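Local coordinates for protein adenosylmethionine-8-amino-7-oxononanoate aminotransferase (Methanocaldococcus jannaschii, PDB 6ZHK) that probably transfers the amino group of S-adenosylmethionine to 8-amino-7-oxononanoate, a pyridoxal-phosphate-dependent step in biotin synthesis, at residues A[45-50]-A[67-72]; A[296-301]-A[311-316]; A[377-382]-A[456-461]. All coordinates share one frame; numbering follows the deposited sequence.

Interaction 1. Residues A[45-50]-A[67-72]; sequences NYLIDI and FGHSRK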
ATOM      1  N   ASN A  45       8.869  16.569  19.557  1.00 17.38           N
ATOM      2  CA  ASN A  45       9.426  16.651  18.225  1.00 15.53           C
ATOM      3  C   ASN A  45      10.725  15.860  18.061  1.00 15.68           C
ATOM      4  O   ASN A  45      11.448  16.103  17.092  1.00 16.46           O
ATOM      5  CB  ASN A  45       9.560  18.108  17.789  1.00 17.56           C
ATOM      6  CG  ASN A  45       8.219  18.807  17.796  1.00 20.07           C
ATOM      7  OD1 ASN A  45       7.202  18.217  17.363  1.00 18.23           O
ATOM      8  ND2 ASN A  45       8.190  20.057  18.279  1.00 20.14           N
ATOM      9  N   TYR A  46      10.991  14.891  18.953  1.00 16.16           N
ATOM     10  CA  TYR A  46      12.300  14.265  19.023  1.00 14.92           C
ATOM     11  C   TYR A  46      12.227  12.740  18.935  1.00 13.78           C
ATOM     12  O   TYR A  46      11.367  12.121  19.540  1.00 16.39           O
ATOM     13  CB  TYR A  46      12.967  14.581  20.377  1.00 17.21           C
ATOM     14  CG  TYR A  46      13.405  16.014  20.400  1.00 18.95           C
ATOM     15  CD1 TYR A  46      12.496  17.036  20.679  1.00 18.61           C
ATOM     16  CD2 TYR A  46      14.699  16.334  20.030  1.00 18.01           C
ATOM     17  CE1 TYR A  46      12.903  18.363  20.578  1.00 22.31           C
ATOM     18  CE2 TYR A  46      15.127  17.656  19.972  1.00 20.53           C
ATOM     19  CZ  TYR A  46      14.227  18.665  20.257  1.00 20.80           C
ATOM     20  OH  TYR A  46      14.726  19.931  20.111  1.00 23.41           O
ATOM     21  N   LEU A  47      13.090  12.175  18.088  1.00 13.31           N
ATOM     22  CA  LEU A  47      13.310  10.741  17.962  1.00 15.03           C
ATOM     23  C   LEU A  47      14.374  10.379  19.012  1.00 17.20           C
ATOM     24  O   LEU A  47      15.400  11.059  19.117  1.00 17.34           O
ATOM     25  CB  LEU A  47      13.907  10.515  16.567  1.00 13.80           C
ATOM     26  CG  LEU A  47      12.914  10.838  15.437  1.00 14.29           C
ATOM     27  CD1 LEU A  47      13.633  11.029  14.088  1.00 12.52           C
ATOM     28  CD2 LEU A  47      11.814   9.743  15.351  1.00 14.33           C
ATOM     29  N   ILE A  48      14.157   9.280  19.737  1.00 17.97           N
ATOM     30  CA  ILE A  48      15.108   8.864  20.756  1.00 17.01           C
ATOM     31  C   ILE A  48      15.691   7.517  20.359  1.00 17.80           C
ATOM     32  O   ILE A  48      14.922   6.576  20.142  1.00 17.69           O
ATOM     33  CB  ILE A  48      14.373   8.780  22.120  1.00 18.08           C
ATOM     34  CG1 ILE A  48      13.747  10.153  22.449  1.00 23.02           C
ATOM     35  CG2 ILE A  48      15.339   8.304  23.217  1.00 19.80           C
ATOM     36  CD1 ILE A  48      13.039  10.236  23.819  1.00 23.08           C
ATOM     37  N   ASP A  49      17.024   7.448  20.240  1.00 14.99           N
ATOM     38  CA  ASP A  49      17.652   6.224  19.810  1.00 16.79           C
ATOM     39  C   ASP A  49      17.881   5.256  20.966  1.00 15.69           C
ATOM     40  O   ASP A  49      17.566   5.542  22.117  1.00 20.38           O
ATOM     41  CB  ASP A  49      18.862   6.478  18.920  1.00 19.52           C
ATOM     42  CG  ASP A  49      20.120   6.836  19.681  1.00 21.00           C
ATOM     43  OD1 ASP A  49      20.034   6.913  20.923  1.00 26.26           O
ATOM     44  OD2 ASP A  49      21.141   7.099  19.013  1.00 24.61           O
ATOM     45  N   ILE A  50      18.415   4.100  20.612  1.00 18.22           N
ATOM     46  CA  ILE A  50      18.591   2.996  21.535  1.00 20.00           C
ATOM     47  C   ILE A  50      19.730   3.334  22.507  1.00 21.99           C
ATOM     48  O   ILE A  50      19.915   2.577  23.460  1.00 20.72           O
ATOM     49  CB  ILE A  50      18.890   1.691  20.770  1.00 19.85           C
ATOM     50  CG1 ILE A  50      20.179   1.791  19.928  1.00 19.47           C
ATOM     51  CG2 ILE A  50      17.660   1.194  19.963  1.00 16.16           C
ATOM     52  CD1 ILE A  50      20.611   0.463  19.237  1.00 22.72           C
ATOM     53  N   PHE A  67       2.520  16.301  14.536  1.00 16.34           N
ATOM     54  CA  PHE A  67       2.345  16.868  15.870  1.00 14.92           C
ATOM     55  C   PHE A  67       3.310  16.280  16.899  1.00 17.76           C
ATOM     56  O   PHE A  67       3.073  16.434  18.110  1.00 17.84           O
ATOM     57  CB  PHE A  67       0.904  16.639  16.332  1.00 17.06           C
ATOM     58  CG  PHE A  67      -0.083  17.358  15.463  1.00 17.70           C
ATOM     59  CD1 PHE A  67       0.053  18.726  15.210  1.00 18.75           C
ATOM     60  CD2 PHE A  67      -1.157  16.653  14.913  1.00 17.85           C
ATOM     61  CE1 PHE A  67      -0.849  19.383  14.388  1.00 17.76           C
ATOM     62  CE2 PHE A  67      -2.067  17.314  14.102  1.00 16.89           C
ATOM     63  CZ  PHE A  67      -1.928  18.675  13.865  1.00 16.77           C
ATOM     64  N   GLY A  68       4.364  15.637  16.430  1.00 15.79           N
ATOM     65  CA  GLY A  68       5.325  15.055  17.366  1.00 17.12           C
ATOM     66  C   GLY A  68       5.056  13.564  17.534  1.00 15.96           C
ATOM     67  O   GLY A  68       4.090  13.054  16.948  1.00 17.39           O
ATOM     68  N   HIS A  69       5.879  12.899  18.342  1.00 16.04           N
ATOM     69  CA  HIS A  69       5.870  11.461  18.499  1.00 16.80           C
ATOM     70  C   HIS A  69       5.180  10.999  19.777  1.00 18.88           C
ATOM     71  O   HIS A  69       5.194   9.784  20.060  1.00 20.52           O
ATOM     72  CB  HIS A  69       7.305  10.911  18.428  1.00 17.11           C
ATOM     73  CG  HIS A  69       7.910  11.094  17.086  1.00 20.57           C
ATOM     74  ND1 HIS A  69       7.609  10.229  16.010  1.00 18.21           N
ATOM     75  CD2 HIS A  69       8.736  12.055  16.606  1.00 17.94           C
ATOM     76  CE1 HIS A  69       8.327  10.607  14.977  1.00 17.57           C
ATOM     77  NE2 HIS A  69       8.989  11.746  15.294  1.00 16.46           N
ATOM     78  N   SER A  70       4.547  11.923  20.516  1.00 17.13           N
ATOM     79  CA  SER A  70       3.870  11.492  21.744  1.00 18.77           C
ATOM     80  C   SER A  70       2.568  12.281  21.915  1.00 19.60           C
ATOM     81  O   SER A  70       2.217  12.769  22.988  1.00 18.65           O
ATOM     82  CB  SER A  70       4.810  11.638  22.941  1.00 19.30           C
ATOM     83  OG  SER A  70       5.195  13.012  23.036  1.00 19.74           O
ATOM     84  N   ARG A  71       1.818  12.387  20.827  1.00 17.40           N
ATOM     85  CA  ARG A  71       0.617  13.198  20.855  1.00 19.57           C
ATOM     86  C   ARG A  71      -0.520  12.352  21.410  1.00 18.98           C
ATOM     87  O   ARG A  71      -0.931  11.397  20.774  1.00 19.41           O
ATOM     88  CB  ARG A  71       0.286  13.739  19.462  1.00 19.51           C
ATOM     89  CG  ARG A  71      -0.887  14.702  19.491  1.00 21.94           C
ATOM     90  CD  ARG A  71      -0.391  16.044  19.984  1.00 21.51           C
ATOM     91  NE  ARG A  71      -1.595  16.788  20.329  1.00 22.36           N
ATOM     92  CZ  ARG A  71      -1.723  18.103  20.197  1.00 25.79           C
ATOM     93  NH1 ARG A  71      -0.716  18.818  19.724  1.00 26.86           N
ATOM     94  NH2 ARG A  71      -2.860  18.701  20.550  1.00 25.38           N
ATOM     95  N   LYS A  72      -1.036  12.716  22.604  1.00 16.33           N
ATOM     96  CA  LYS A  72      -1.899  11.806  23.356  1.00 17.04           C
ATOM     97  C   LYS A  72      -3.213  11.489  22.646  1.00 19.48           C
ATOM     98  O   LYS A  72      -3.655  10.340  22.703  1.00 15.97           O
ATOM     99  CB  LYS A  72      -2.218  12.333  24.766  1.00 18.70           C
ATOM    100  CG  LYS A  72      -1.025  12.319  25.720  1.00 26.79           C
TER
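Asn45 OD1 rests against Gly68, 3.7 Å from Gly68 CA, while its hydrogen bond goes to the hydroxyl of Ser444. The other end of the amide, ND2, bonds Glu449, so both polar atoms are satisfied and the group is held against turning. Gly68 passes close here with phi 99° and psi 179°: a side chain on it would run into the carbonyl oxygen of Phe67 and would also come near Asn45 OD1. One residue on, His69 swings its ring toward the strand, CG lying beside its own backbone N (chi1 -66°). Leu47 CD2 stands over a face of that imidazole, 3.8 Å from the His69 ring centroid in a CH-pi contact, and is 3.5 Å from His69 NE2, which hydrogen-bonds OD2 of Asp57. A backbone hydrogen bond joins His69 to Gly44. The contact ties strand 46-49 of the small four-stranded sheet to the loop before helix 72-82, at the dimer interface: Leu47 packs on Ser88 and His69 on His87, both of the second subunit. The segments thus meet by van der Waals and CH-pi contact, with the ring's orientation fixed through Asp57, whose carboxylate would probably polarise the imidazole.

Interaction 2. Residues A[296-301]-A[311-316]; sequences ILCLGK and AATLTT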
ATOM      1  N   ILE A 296      -9.792  14.942  -8.974  1.00 12.28           N
ATOM      2  CA  ILE A 296      -9.426  13.883  -8.046  1.00 12.47           C
ATOM      3  C   ILE A 296      -8.257  14.416  -7.220  1.00 13.04           C
ATOM      4  O   ILE A 296      -7.351  14.996  -7.764  1.00 16.53           O
ATOM      5  CB  ILE A 296      -8.991  12.599  -8.783  1.00 12.90           C
ATOM      6  CG1 ILE A 296     -10.016  12.121  -9.813  1.00 13.04           C
ATOM      7  CG2 ILE A 296      -8.616  11.506  -7.797  1.00 12.13           C
ATOM      8  CD1 ILE A 296      -9.646  10.730 -10.398  1.00 14.31           C
ATOM      9  N   LEU A 297      -8.316  14.226  -5.909  1.00 13.18           N
ATOM     10  CA  LEU A 297      -7.354  14.679  -4.905  1.00 12.04           C
ATOM     11  C   LEU A 297      -6.816  13.426  -4.205  1.00 12.23           C
ATOM     12  O   LEU A 297      -7.613  12.676  -3.658  1.00 13.26           O
ATOM     13  CB  LEU A 297      -8.081  15.569  -3.885  1.00 12.66           C
ATOM     14  CG  LEU A 297      -7.216  16.008  -2.668  1.00 12.61           C
ATOM     15  CD1 LEU A 297      -6.044  16.863  -3.182  1.00 12.94           C
ATOM     16  CD2 LEU A 297      -8.067  16.755  -1.638  1.00 12.20           C
ATOM     17  N   CYS A 298      -5.471  13.278  -4.127  1.00 12.12           N
ATOM     18  CA  CYS A 298      -4.860  12.161  -3.425  1.00 11.96           C
ATOM     19  C   CYS A 298      -4.252  12.668  -2.112  1.00 12.98           C
ATOM     20  O   CYS A 298      -3.590  13.684  -2.118  1.00 13.33           O
ATOM     21  CB  CYS A 298      -3.752  11.536  -4.250  1.00 12.70           C
ATOM     22  SG  CYS A 298      -4.446  10.930  -5.820  1.00 17.70           S
ATOM     23  N   LEU A 299      -4.515  11.969  -0.994  1.00 12.97           N
ATOM     24  CA  LEU A 299      -4.018  12.323   0.344  1.00 13.13           C
ATOM     25  C   LEU A 299      -3.328  11.118   0.981  1.00 15.09           C
ATOM     26  O   LEU A 299      -3.573   9.977   0.627  1.00 14.88           O
ATOM     27  CB  LEU A 299      -5.202  12.703   1.219  1.00 12.21           C
ATOM     28  CG  LEU A 299      -6.069  13.853   0.686  1.00 12.85           C
ATOM     29  CD1 LEU A 299      -7.266  14.103   1.592  1.00 12.78           C
ATOM     30  CD2 LEU A 299      -5.211  15.108   0.576  1.00 13.08           C
ATOM     31  N   GLY A 300      -2.436  11.391   1.937  1.00 17.27           N
ATOM     32  CA  GLY A 300      -1.709  10.321   2.599  1.00 16.25           C
ATOM     33  C   GLY A 300      -0.828  10.970   3.683  1.00 18.58           C
ATOM     34  O   GLY A 300      -1.094  12.094   4.118  1.00 19.81           O
ATOM     35  N   LYS A 301       0.250  10.282   4.062  1.00 19.34           N
ATOM     36  CA  LYS A 301       1.273  10.754   4.992  1.00 19.14           C
ATOM     37  C   LYS A 301       0.643  11.369   6.227  1.00 18.51           C
ATOM     38  O   LYS A 301       0.302  10.616   7.111  1.00 19.51           O
ATOM     39  CB  LYS A 301       2.273  11.731   4.356  1.00 17.57           C
ATOM     40  CG  LYS A 301       3.284  11.102   3.426  1.00 18.01           C
ATOM     41  CD  LYS A 301       4.178  12.133   2.699  1.00 18.92           C
ATOM     42  CE  LYS A 301       5.012  11.543   1.584  1.00 23.24           C
ATOM     43  NZ  LYS A 301       6.050  10.667   2.137  1.00 26.41           N
ATOM     44  N   ALA A 311      -4.229   6.274   3.337  1.00 15.17           N
ATOM     45  CA  ALA A 311      -4.326   7.219   2.245  1.00 15.22           C
ATOM     46  C   ALA A 311      -5.774   7.287   1.760  1.00 13.70           C
ATOM     47  O   ALA A 311      -6.615   6.470   2.142  1.00 14.94           O
ATOM     48  CB  ALA A 311      -3.346   6.862   1.183  1.00 13.52           C
ATOM     49  N   ALA A 312      -6.088   8.341   0.993  1.00 14.35           N
ATOM     50  CA  ALA A 312      -7.433   8.475   0.423  1.00 15.11           C
ATOM     51  C   ALA A 312      -7.374   9.112  -0.960  1.00 14.80           C
ATOM     52  O   ALA A 312      -6.506   9.965  -1.242  1.00 13.71           O
ATOM     53  CB  ALA A 312      -8.244   9.375   1.350  1.00 14.90           C
ATOM     54  N   THR A 313      -8.292   8.689  -1.838  1.00 14.76           N
ATOM     55  CA  THR A 313      -8.445   9.356  -3.119  1.00 13.12           C
ATOM     56  C   THR A 313      -9.858   9.940  -3.135  1.00 13.22           C
ATOM     57  O   THR A 313     -10.832   9.218  -3.024  1.00 12.25           O
ATOM     58  CB  THR A 313      -8.311   8.306  -4.246  1.00 15.29           C
ATOM     59  OG1 THR A 313      -7.061   7.617  -4.057  1.00 13.92           O
ATOM     60  CG2 THR A 313      -8.386   8.937  -5.619  1.00 13.77           C
ATOM     61  N   LEU A 314      -9.961  11.258  -3.217  1.00 13.57           N
ATOM     62  CA  LEU A 314     -11.268  11.878  -3.212  1.00 13.91           C
ATOM     63  C   LEU A 314     -11.631  12.307  -4.649  1.00 15.59           C
ATOM     64  O   LEU A 314     -10.777  12.810  -5.375  1.00 13.87           O
ATOM     65  CB  LEU A 314     -11.172  13.131  -2.311  1.00 16.77           C
ATOM     66  CG  LEU A 314     -11.528  12.857  -0.864  1.00 17.41           C
ATOM     67  CD1 LEU A 314     -10.479  11.984  -0.152  1.00 20.76           C
ATOM     68  CD2 LEU A 314     -11.951  14.120  -0.117  1.00 24.16           C
ATOM     69  N   THR A 315     -12.913  12.171  -5.027  1.00 13.88           N
ATOM     70  CA  THR A 315     -13.362  12.510  -6.377  1.00 14.69           C
ATOM     71  C   THR A 315     -14.699  13.281  -6.309  1.00 14.58           C
ATOM     72  O   THR A 315     -15.331  13.399  -5.236  1.00 12.95           O
ATOM     73  CB  THR A 315     -13.567  11.269  -7.272  1.00 15.18           C
ATOM     74  OG1 THR A 315     -14.790  10.656  -6.874  1.00 16.77           O
ATOM     75  CG2 THR A 315     -12.525  10.188  -7.075  1.00 16.77           C
ATOM     76  N   THR A 316     -15.072  13.803  -7.474  1.00 16.85           N
ATOM     77  CA  THR A 316     -16.327  14.475  -7.760  1.00 15.93           C
ATOM     78  C   THR A 316     -17.404  13.417  -7.916  1.00 17.10           C
ATOM     79  O   THR A 316     -17.081  12.248  -8.113  1.00 16.28           O
ATOM     80  CB  THR A 316     -16.222  15.289  -9.050  1.00 16.47           C
ATOM     81  OG1 THR A 316     -15.934  14.335 -10.086  1.00 16.61           O
ATOM     82  CG2 THR A 316     -15.151  16.354  -8.939  1.00 15.75           C
TER
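Ile296 packs against Thr313 and Thr315 of the neighbouring strand. Its CB lies 3.9 Å from Leu314 O. There it divides: Ile296 CG2 presses on Thr313 CG2 at 3.4 Å, tighter than usual for two methyls, and lies 3.5 Å from Leu314 O. Ile296 CG1 runs alongside Thr315 and meets Thr315 CG2 at 4.2 Å; at the tip, Ile296 CD1 is 4.4 Å from Thr315 CG2. Thr313 can offer its methyl because CG2 is anti to the backbone N, leaving OG1 to hydrogen-bond Ala125 O in helix 122-140. Ile296, Cys298 and Thr315 face this helix too. The opposite face carries Leu297, Leu299, Ala312 and Leu314, with Leu299 CD1 and Leu314 CD1 in apolar contact. The pairs Leu297-Leu314 and Leu299-Ala312 are antiparallel hydrogen-bonded ones. Leu314 N to Leu297 O and Leu299 N to Ala312 O are both 2.8 Å; Ala312 N instead reaches Leu299 O from 46° above the carbonyl plane. Thr315 OG1 bonds Thr316 O at 3.1 Å. Replacing Thr315 with an alanine is likely to leave the Ile296 tip less well covered and Thr316 O without that bond. Buried, near-straight amide bonds and close apolar packing thus join the hairpin, whose strand 296-299 leads directly into Lys301, the predicted pyridoxal phosphate attachment site, with no cofactor attached in this structure.

Interaction 3. Residues A[377-382]-A[456-461]; sequences RKLKEL and ALYEAI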
ATOM      1  N   ARG A 377      16.975  32.998   5.967  1.00 20.59           N
ATOM      2  CA  ARG A 377      17.562  33.954   5.039  1.00 24.32           C
ATOM      3  C   ARG A 377      19.092  33.973   5.079  1.00 24.24           C
ATOM      4  O   ARG A 377      19.710  34.064   4.030  1.00 23.46           O
ATOM      5  CB  ARG A 377      17.031  35.373   5.310  1.00 29.06           C
ATOM      6  CG  ARG A 377      15.620  35.604   4.790  1.00 29.96           C
ATOM      7  CD  ARG A 377      15.349  37.068   5.036  1.00 36.13           C
ATOM      8  NE  ARG A 377      14.004  37.278   5.554  1.00 41.82           N
ATOM      9  CZ  ARG A 377      13.663  38.315   6.328  1.00 52.14           C
ATOM     10  NH1 ARG A 377      14.583  39.202   6.688  1.00 56.34           N
ATOM     11  NH2 ARG A 377      12.417  38.460   6.750  1.00 52.37           N
ATOM     12  N   LYS A 378      19.701  33.886   6.276  1.00 25.64           N
ATOM     13  CA  LYS A 378      21.158  33.942   6.411  1.00 24.40           C
ATOM     14  C   LYS A 378      21.864  32.828   5.649  1.00 27.07           C
ATOM     15  O   LYS A 378      23.063  32.932   5.389  1.00 25.70           O
ATOM     16  CB  LYS A 378      21.569  33.919   7.890  1.00 24.25           C
ATOM     17  CG  LYS A 378      20.989  32.741   8.694  1.00 26.72           C
ATOM     18  CD  LYS A 378      21.629  32.550  10.079  1.00 26.72           C
ATOM     19  CE  LYS A 378      20.914  31.499  10.930  1.00 25.13           C
ATOM     20  NZ  LYS A 378      19.553  31.937  11.363  1.00 23.77           N
ATOM     21  N   LEU A 379      21.164  31.726   5.332  1.00 26.47           N
ATOM     22  CA  LEU A 379      21.845  30.628   4.657  1.00 26.52           C
ATOM     23  C   LEU A 379      22.239  31.043   3.238  1.00 29.23           C
ATOM     24  O   LEU A 379      23.198  30.513   2.665  1.00 25.68           O
ATOM     25  CB  LEU A 379      20.926  29.395   4.608  1.00 29.12           C
ATOM     26  CG  LEU A 379      20.569  28.785   5.951  1.00 27.50           C
ATOM     27  CD1 LEU A 379      19.435  27.784   5.795  1.00 27.39           C
ATOM     28  CD2 LEU A 379      21.775  28.146   6.616  1.00 27.55           C
ATOM     29  N   LYS A 380      21.501  32.030   2.713  1.00 28.89           N
ATOM     30  CA  LYS A 380      21.677  32.492   1.354  1.00 38.98           C
ATOM     31  C   LYS A 380      23.086  33.066   1.181  1.00 38.38           C
ATOM     32  O   LYS A 380      23.634  32.949   0.095  1.00 44.01           O
ATOM     33  CB  LYS A 380      20.565  33.474   0.944  1.00 41.66           C
ATOM     34  CG  LYS A 380      19.335  32.859   0.275  1.00 36.43           C
ATOM     35  CD  LYS A 380      18.517  33.845  -0.545  1.00 40.40           C
ATOM     36  N   GLU A 381      23.690  33.587   2.253  1.00 42.20           N
ATOM     37  CA  GLU A 381      25.012  34.217   2.197  1.00 43.67           C
ATOM     38  C   GLU A 381      26.145  33.198   2.075  1.00 38.30           C
ATOM     39  O   GLU A 381      27.219  33.556   1.613  1.00 40.85           O
ATOM     40  CB  GLU A 381      25.417  34.907   3.500  1.00 43.64           C
ATOM     41  CG  GLU A 381      24.403  35.852   4.124  1.00 51.86           C
ATOM     42  CD  GLU A 381      24.610  35.995   5.631  1.00 64.17           C
ATOM     43  OE1 GLU A 381      25.219  35.071   6.256  1.00 51.33           O
ATOM     44  OE2 GLU A 381      24.138  37.012   6.202  1.00 76.94           O
ATOM     45  N   LEU A 382      25.924  31.940   2.491  1.00 35.31           N
ATOM     46  CA  LEU A 382      27.025  30.986   2.617  1.00 28.14           C
ATOM     47  C   LEU A 382      27.547  30.593   1.236  1.00 29.47           C
ATOM     48  O   LEU A 382      26.752  30.452   0.299  1.00 29.06           O
ATOM     49  CB  LEU A 382      26.497  29.706   3.286  1.00 28.08           C
ATOM     50  CG  LEU A 382      25.964  29.812   4.704  1.00 28.95           C
ATOM     51  CD1 LEU A 382      25.376  28.456   5.148  1.00 29.07           C
ATOM     52  CD2 LEU A 382      27.059  30.257   5.677  1.00 33.09           C
ATOM     53  N   ALA A 456      21.838  25.820  13.584  1.00 17.82           N
ATOM     54  CA  ALA A 456      22.664  24.626  13.422  1.00 17.28           C
ATOM     55  C   ALA A 456      22.923  24.323  11.944  1.00 20.79           C
ATOM     56  O   ALA A 456      23.986  23.784  11.592  1.00 19.53           O
ATOM     57  CB  ALA A 456      21.976  23.424  14.050  1.00 20.60           C
ATOM     58  N   LEU A 457      21.944  24.627  11.074  1.00 17.47           N
ATOM     59  CA  LEU A 457      22.160  24.342   9.656  1.00 21.78           C
ATOM     60  C   LEU A 457      23.261  25.253   9.084  1.00 21.09           C
ATOM     61  O   LEU A 457      24.123  24.832   8.285  1.00 18.79           O
ATOM     62  CB  LEU A 457      20.822  24.498   8.915  1.00 23.55           C
ATOM     63  CG  LEU A 457      20.799  24.104   7.433  1.00 28.85           C
ATOM     64  CD1 LEU A 457      21.272  22.664   7.195  1.00 29.23           C
ATOM     65  CD2 LEU A 457      19.429  24.319   6.828  1.00 31.41           C
ATOM     66  N   TYR A 458      23.208  26.510   9.497  1.00 22.81           N
ATOM     67  CA  TYR A 458      24.228  27.492   9.130  1.00 22.65           C
ATOM     68  C   TYR A 458      25.642  26.978   9.477  1.00 22.24           C
ATOM     69  O   TYR A 458      26.517  26.926   8.624  1.00 24.45           O
ATOM     70  CB  TYR A 458      23.890  28.838   9.784  1.00 25.20           C
ATOM     71  CG  TYR A 458      24.871  29.958   9.486  1.00 30.00           C
ATOM     72  CD1 TYR A 458      26.032  30.161  10.233  1.00 33.51           C
ATOM     73  CD2 TYR A 458      24.606  30.855   8.454  1.00 31.22           C
ATOM     74  CE1 TYR A 458      26.893  31.225   9.950  1.00 36.73           C
ATOM     75  CE2 TYR A 458      25.449  31.923   8.165  1.00 33.13           C
ATOM     76  CZ  TYR A 458      26.606  32.103   8.906  1.00 38.35           C
ATOM     77  OH  TYR A 458      27.401  33.174   8.577  1.00 33.00           O
ATOM     78  N   GLU A 459      25.848  26.527  10.701  1.00 23.81           N
ATOM     79  CA  GLU A 459      27.117  25.982  11.158  1.00 24.49           C
ATOM     80  C   GLU A 459      27.417  24.649  10.468  1.00 27.94           C
ATOM     81  O   GLU A 459      28.569  24.354  10.154  1.00 23.91           O
ATOM     82  CB  GLU A 459      27.024  25.621  12.641  1.00 26.85           C
ATOM     83  CG  GLU A 459      26.880  26.791  13.590  1.00 31.38           C
ATOM     84  CD  GLU A 459      26.629  26.335  15.021  1.00 37.54           C
ATOM     85  OE1 GLU A 459      26.648  25.097  15.293  1.00 39.59           O
ATOM     86  OE2 GLU A 459      26.481  27.219  15.883  1.00 36.04           O
ATOM     87  N   ALA A 460      26.397  23.799  10.252  1.00 22.11           N
ATOM     88  CA  ALA A 460      26.646  22.482   9.683  1.00 19.73           C
ATOM     89  C   ALA A 460      27.177  22.615   8.257  1.00 22.69           C
ATOM     90  O   ALA A 460      28.041  21.833   7.838  1.00 23.08           O
ATOM     91  CB  ALA A 460      25.358  21.660   9.748  1.00 19.25           C
ATOM     92  N   ILE A 461      26.622  23.603   7.528  1.00 20.66           N
ATOM     93  CA  ILE A 461      26.992  23.797   6.141  1.00 24.11           C
ATOM     94  C   ILE A 461      28.431  24.304   6.123  1.00 27.02           C
ATOM     95  O   ILE A 461      29.195  23.842   5.296  1.00 24.81           O
ATOM     96  CB  ILE A 461      25.988  24.718   5.441  1.00 25.39           C
ATOM     97  CG1 ILE A 461      24.634  23.996   5.272  1.00 22.58           C
ATOM     98  CG2 ILE A 461      26.546  25.190   4.108  1.00 23.21           C
ATOM     99  CD1 ILE A 461      23.565  24.942   4.707  1.00 24.96           C
TER
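Leu382 lays its CD2 methyl over one face of the Tyr458 ring, 3.8 Å from the centroid and 29° off the normal, a CH-pi contact. Its other branch, CD1, meets Ile461 CG2 at 3.6 Å, so the leucine straddles two residues about one helical turn apart. Tyr458 reaches out to the 377-382 segment with CG anti to its backbone N (chi1 -180°). Glu381 OE1 stands at the edge of the ring, 3.7 Å from Tyr458 CE2, with the carboxylate turned 75° from the ring plane. The aliphatic chain of Lys378 crosses Tyr458 obliquely, its CD 3.8 Å from Tyr458 CD2, and its bent end lets NZ hydrogen-bond Glu375 O. Further in, Leu379 splits its branches: CD1 touches Leu457 CD2 at 3.6 Å, and CD2 lies against the Tyr458 backbone and 4.1 Å from Ile461 CD1. The contact is mostly apolar, and Glu381 and Lys378 border the ring with polar ends. The segment 377-382 follows helix 366-376 and leads to strand 385-391, and it lies against helix 447-463, whose inner residues Leu457 and Ile461 rest on strand 436-439, Leu457 also reaching Val419 and Leu423 of helix 415-425.

In the fold
Interaction 2 lies in the seven-stranded sheet of the fold type I aminotransferase, 311-315 being its antiparallel strand, and is the contact closest to the predicted active site: Cys298 is about 4 Å from Asp268 and Ala311 about 4 Å from Gly122, side chain to side chain, both predicted cofactor residues. The Leu314 side chain is about 5 Å from the magnesium ion. The centres of interactions 1 and 2 are about 27 Å apart; the Leu47 side chain is about 9 Å from that of Arg431, a predicted substrate-binding residue. Interaction 3 lies about 37 Å from interaction 2 and about 26 Å from interaction 1, centre to centre; nearest atoms of 1 and 3 are about 10 Å apart. Only interaction 3 misses the second subunit.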